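Local coordinates for protein glycoside Hydrolase (Bacteroides uniformis, PDB 5T99) that probably hydrolyses glycosidic bonds of agarose-derived galactans as a family 2 glycoside hydrolase, and binds the inhibitor d-galacto-isofagomine in its pocket, at residues F754-G766 and M789-N803. Numbering follows the deposited sequence.
Sequences FSVEGAGHFRAVG and MLIVQSDENKQGKMN
His761 and Asp795 meet where two connections pass from one sheet to the other in the C-terminal beta-sandwich domain. Strand 754-758 pairs antiparallel with 800-803 in one sheet, 761-766 with 789-793 in the other, and both segments cross between the sheets here. Gly758 and Gly760 suit their places, since their backbone angles would jam a CB against the preceding carbonyl. Beyond them, His761 holds CG between its backbone N and carbonyl carbon (chi1 61°), which turns the imidazole back over the neighbouring strand. Its ND1 donates to Asp795 OD2 at 2.6 Å, on the syn side but 32° out of the carboxylate plane, and His761 CE1 lies 3.3 Å from Ser794 O. The other carboxylate oxygen, Asp795 OD1, accepts a hydrogen bond from a water and forms a salt bridge with Lys798 NZ at 3.2 Å; an alanine in place of Asp795 would probably leave His761 ND1 and the Lys798 ammonium without their acceptor and the imidazole freer to turn.

Between the sheets, Leu790 can be followed outward. Leu790 CB approaches Phe754 CE1 at 4.1 Å; CG, anti to the backbone N (chi1 173°), spreads two methyls. Leu790 CD2 meets Phe754 CD1 at 3.7 Å, while Leu790 CD1 sits over a face of that ring, in a CH-pi contact, and reaches the edge of the Phe762 ring at CE1 (3.6 Å). The forked tip thus packs on Phe754 of the facing sheet and Phe762 of the neighbouring strand. At a classic beta bulge, Ile791 O accepts from both Arg763 N and Ala764 N. Backbone hydrogen bonds therefore hold each pair within its sheet, apolar side chains join the sheets, and the Asp795 carboxylate, with His761 and Lys798, ties the connections at the more exposed end.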
# COMPACT_ATOMS: atom_id res chain seq x y z
N PHE A 754 12.98 -4.81 -25.34
CA PHE A 754 11.59 -5.23 -25.39
C PHE A 754 10.83 -4.49 -26.46
O PHE A 754 11.01 -3.29 -26.68
CB PHE A 754 10.92 -5.03 -24.03
CG PHE A 754 11.61 -5.73 -22.89
CD1 PHE A 754 11.41 -7.08 -22.66
CD2 PHE A 754 12.46 -5.03 -22.04
CE1 PHE A 754 12.02 -7.72 -21.61
CE2 PHE A 754 13.08 -5.67 -20.99
CZ PHE A 754 12.87 -7.02 -20.77
N SER A 755 9.96 -5.24 -27.13
CA SER A 755 9.12 -4.71 -28.17
C SER A 755 7.71 -5.24 -27.87
O SER A 755 7.55 -6.42 -27.54
CB SER A 755 9.67 -5.16 -29.54
OG SER A 755 8.71 -5.05 -30.57
N VAL A 756 6.73 -4.35 -27.95
CA VAL A 756 5.34 -4.68 -27.65
C VAL A 756 4.46 -4.18 -28.80
O VAL A 756 4.47 -2.99 -29.11
CB VAL A 756 4.91 -4.03 -26.32
CG1 VAL A 756 3.45 -4.36 -25.98
CG2 VAL A 756 5.85 -4.48 -25.20
N GLU A 757 3.71 -5.10 -29.41
CA GLU A 757 2.90 -4.82 -30.60
C GLU A 757 1.46 -5.29 -30.37
O GLU A 757 1.23 -6.24 -29.61
CB GLU A 757 3.45 -5.55 -31.84
CG GLU A 757 4.96 -5.46 -32.09
CD GLU A 757 5.36 -4.37 -33.07
OE1 GLU A 757 6.08 -4.69 -34.05
OE2 GLU A 757 4.95 -3.19 -32.88
N GLY A 758 0.52 -4.65 -31.06
CA GLY A 758 -0.87 -5.08 -31.07
C GLY A 758 -1.73 -4.32 -30.07
O GLY A 758 -1.65 -3.10 -29.99
N ALA A 759 -2.54 -5.06 -29.30
CA ALA A 759 -3.57 -4.49 -28.42
C ALA A 759 -2.99 -4.10 -27.05
O ALA A 759 -3.21 -4.78 -26.05
CB ALA A 759 -4.73 -5.48 -28.26
N GLY A 760 -2.24 -3.00 -27.02
CA GLY A 760 -1.56 -2.59 -25.80
C GLY A 760 -0.19 -2.02 -26.09
O GLY A 760 0.18 -1.84 -27.25
N HIS A 761 0.56 -1.73 -25.03
CA HIS A 761 1.81 -1.02 -25.15
C HIS A 761 2.78 -1.27 -24.00
O HIS A 761 2.40 -1.72 -22.92
CB HIS A 761 1.55 0.49 -25.27
CG HIS A 761 0.85 1.07 -24.08
ND1 HIS A 761 -0.52 1.10 -23.96
CD2 HIS A 761 1.34 1.63 -22.95
CE1 HIS A 761 -0.85 1.68 -22.82
NE2 HIS A 761 0.26 2.00 -22.19
N PHE A 762 4.04 -0.96 -24.27
CA PHE A 762 5.07 -0.95 -23.24
C PHE A 762 4.69 0.05 -22.14
O PHE A 762 4.33 1.18 -22.45
CB PHE A 762 6.43 -0.57 -23.83
CG PHE A 762 7.47 -0.39 -22.79
CD1 PHE A 762 8.04 -1.50 -22.19
CD2 PHE A 762 7.83 0.88 -22.35
CE1 PHE A 762 8.98 -1.35 -21.18
CE2 PHE A 762 8.77 1.03 -21.35
CZ PHE A 762 9.35 -0.08 -20.76
N ARG A 763 4.79 -0.36 -20.88
CA ARG A 763 4.53 0.55 -19.75
C ARG A 763 5.76 0.82 -18.91
O ARG A 763 6.09 2.00 -18.67
CB ARG A 763 3.39 0.05 -18.87
CG ARG A 763 3.00 0.98 -17.71
CD ARG A 763 2.74 2.42 -18.14
NE ARG A 763 2.51 3.28 -16.98
CZ ARG A 763 3.47 3.74 -16.17
NH1 ARG A 763 4.77 3.47 -16.38
NH2 ARG A 763 3.14 4.50 -15.13
N ALA A 764 6.41 -0.23 -18.42
CA ALA A 764 7.61 -0.05 -17.59
C ALA A 764 8.46 -1.31 -17.45
O ALA A 764 8.03 -2.40 -17.79
CB ALA A 764 7.21 0.46 -16.20
N VAL A 765 9.67 -1.11 -16.92
CA VAL A 765 10.60 -2.20 -16.61
C VAL A 765 11.26 -2.01 -15.25
O VAL A 765 11.38 -0.90 -14.77
CB VAL A 765 11.73 -2.31 -17.65
CG1 VAL A 765 11.24 -3.01 -18.91
CG2 VAL A 765 12.33 -0.95 -17.97
N GLY A 766 11.70 -3.12 -14.66
CA GLY A 766 12.46 -3.07 -13.41
C GLY A 766 13.33 -4.30 -13.24
O GLY A 766 13.23 -5.24 -14.03
N MET A 789 12.03 -7.52 -15.09
CA MET A 789 10.57 -7.51 -15.08
C MET A 789 10.06 -6.51 -16.08
O MET A 789 10.39 -5.33 -15.98
CB MET A 789 10.07 -7.16 -13.67
CG MET A 789 8.55 -7.09 -13.51
SD MET A 789 7.73 -8.69 -13.59
CE MET A 789 8.40 -9.47 -12.12
N LEU A 790 9.25 -6.99 -17.02
CA LEU A 790 8.63 -6.16 -18.03
C LEU A 790 7.18 -5.92 -17.62
O LEU A 790 6.50 -6.85 -17.20
CB LEU A 790 8.66 -6.87 -19.40
CG LEU A 790 7.90 -6.19 -20.53
CD1 LEU A 790 8.56 -4.87 -20.88
CD2 LEU A 790 7.81 -7.08 -21.76
N ILE A 791 6.71 -4.69 -17.78
CA ILE A 791 5.33 -4.36 -17.44
C ILE A 791 4.63 -3.82 -18.69
O ILE A 791 5.04 -2.82 -19.25
CB ILE A 791 5.24 -3.34 -16.27
CG1 ILE A 791 6.01 -3.86 -15.05
CG2 ILE A 791 3.78 -3.10 -15.88
CD1 ILE A 791 6.24 -2.83 -13.96
N VAL A 792 3.58 -4.50 -19.13
CA VAL A 792 2.77 -4.00 -20.24
C VAL A 792 1.39 -3.60 -19.75
O VAL A 792 0.99 -3.97 -18.66
CB VAL A 792 2.70 -4.99 -21.44
CG1 VAL A 792 4.11 -5.29 -21.95
CG2 VAL A 792 1.95 -6.28 -21.09
N GLN A 793 0.69 -2.81 -20.57
CA GLN A 793 -0.59 -2.21 -20.22
C GLN A 793 -1.53 -2.24 -21.41
O GLN A 793 -1.11 -1.99 -22.53
CB GLN A 793 -0.38 -0.77 -19.79
CG GLN A 793 -1.61 -0.10 -19.21
CD GLN A 793 -1.28 1.20 -18.51
OE1 GLN A 793 -1.48 1.34 -17.30
NE2 GLN A 793 -0.78 2.16 -19.27
N SER A 794 -2.81 -2.50 -21.16
CA SER A 794 -3.81 -2.45 -22.23
C SER A 794 -4.01 -1.02 -22.76
O SER A 794 -3.60 -0.04 -22.13
CB SER A 794 -5.16 -3.02 -21.75
OG SER A 794 -5.67 -2.27 -20.66
N ASP A 795 -4.58 -0.92 -23.96
CA ASP A 795 -5.11 0.34 -24.49
C ASP A 795 -6.62 0.33 -24.28
O ASP A 795 -7.27 -0.71 -24.44
CB ASP A 795 -4.82 0.49 -25.99
CG ASP A 795 -3.37 0.81 -26.29
OD1 ASP A 795 -2.94 0.51 -27.43
OD2 ASP A 795 -2.67 1.38 -25.42
N GLU A 796 -7.16 1.49 -23.92
CA GLU A 796 -8.57 1.61 -23.56
C GLU A 796 -9.47 1.18 -24.73
O GLU A 796 -9.32 1.68 -25.84
CB GLU A 796 -8.88 3.05 -23.14
CG GLU A 796 -10.30 3.25 -22.61
CD GLU A 796 -10.57 4.67 -22.15
OE1 GLU A 796 -9.70 5.55 -22.35
OE2 GLU A 796 -11.65 4.91 -21.59
N ASN A 797 -10.36 0.23 -24.45
CA ASN A 797 -11.37 -0.29 -25.41
C ASN A 797 -10.82 -1.06 -26.62
O ASN A 797 -11.56 -1.29 -27.59
CB ASN A 797 -12.34 0.83 -25.85
CG ASN A 797 -13.41 1.11 -24.81
OD1 ASN A 797 -13.20 1.91 -23.90
ND2 ASN A 797 -14.55 0.46 -24.94
N LYS A 798 -9.57 -1.52 -26.55
CA LYS A 798 -8.93 -2.23 -27.65
C LYS A 798 -8.69 -3.69 -27.23
O LYS A 798 -7.78 -3.98 -26.46
CB LYS A 798 -7.63 -1.52 -28.06
CG LYS A 798 -7.58 -1.15 -29.54
CD LYS A 798 -6.54 -0.07 -29.84
CE LYS A 798 -5.12 -0.63 -29.81
NZ LYS A 798 -4.17 0.38 -30.36
N GLN A 799 -9.52 -4.59 -27.75
CA GLN A 799 -9.43 -6.03 -27.48
C GLN A 799 -8.51 -6.70 -28.49
O GLN A 799 -8.23 -6.13 -29.54
CB GLN A 799 -10.81 -6.69 -27.54
CG GLN A 799 -11.86 -6.01 -26.68
CD GLN A 799 -13.13 -6.84 -26.56
OE1 GLN A 799 -13.22 -7.77 -25.74
NE2 GLN A 799 -14.12 -6.51 -27.38
N GLY A 800 -8.05 -7.91 -28.15
CA GLY A 800 -7.22 -8.72 -29.04
C GLY A 800 -5.89 -9.11 -28.42
O GLY A 800 -5.72 -9.07 -27.20
N LYS A 801 -4.94 -9.48 -29.28
CA LYS A 801 -3.62 -9.93 -28.85
C LYS A 801 -2.66 -8.76 -28.64
O LYS A 801 -2.66 -7.79 -29.40
CB LYS A 801 -2.99 -10.87 -29.88
CG LYS A 801 -3.81 -12.08 -30.29
CD LYS A 801 -2.99 -12.96 -31.23
CE LYS A 801 -3.86 -13.79 -32.16
NZ LYS A 801 -4.75 -14.71 -31.39
N MET A 802 -1.86 -8.86 -27.59
CA MET A 802 -0.72 -7.98 -27.39
C MET A 802 0.49 -8.89 -27.47
O MET A 802 0.60 -9.83 -26.68
CB MET A 802 -0.82 -7.30 -26.03
CG MET A 802 0.39 -6.46 -25.68
SD MET A 802 0.34 -5.52 -24.14
CE MET A 802 -1.14 -6.10 -23.31
N ASN A 803 1.38 -8.61 -28.43
CA ASN A 803 2.52 -9.49 -28.73
C ASN A 803 3.82 -8.90 -28.24
O ASN A 803 4.20 -7.81 -28.66
CB ASN A 803 2.61 -9.75 -30.23
CG ASN A 803 1.32 -10.32 -30.79
OD1 ASN A 803 0.72 -9.74 -31.69
ND2 ASN A 803 0.87 -11.44 -30.22
O HOH W 1 -0.56 1.23 -28.50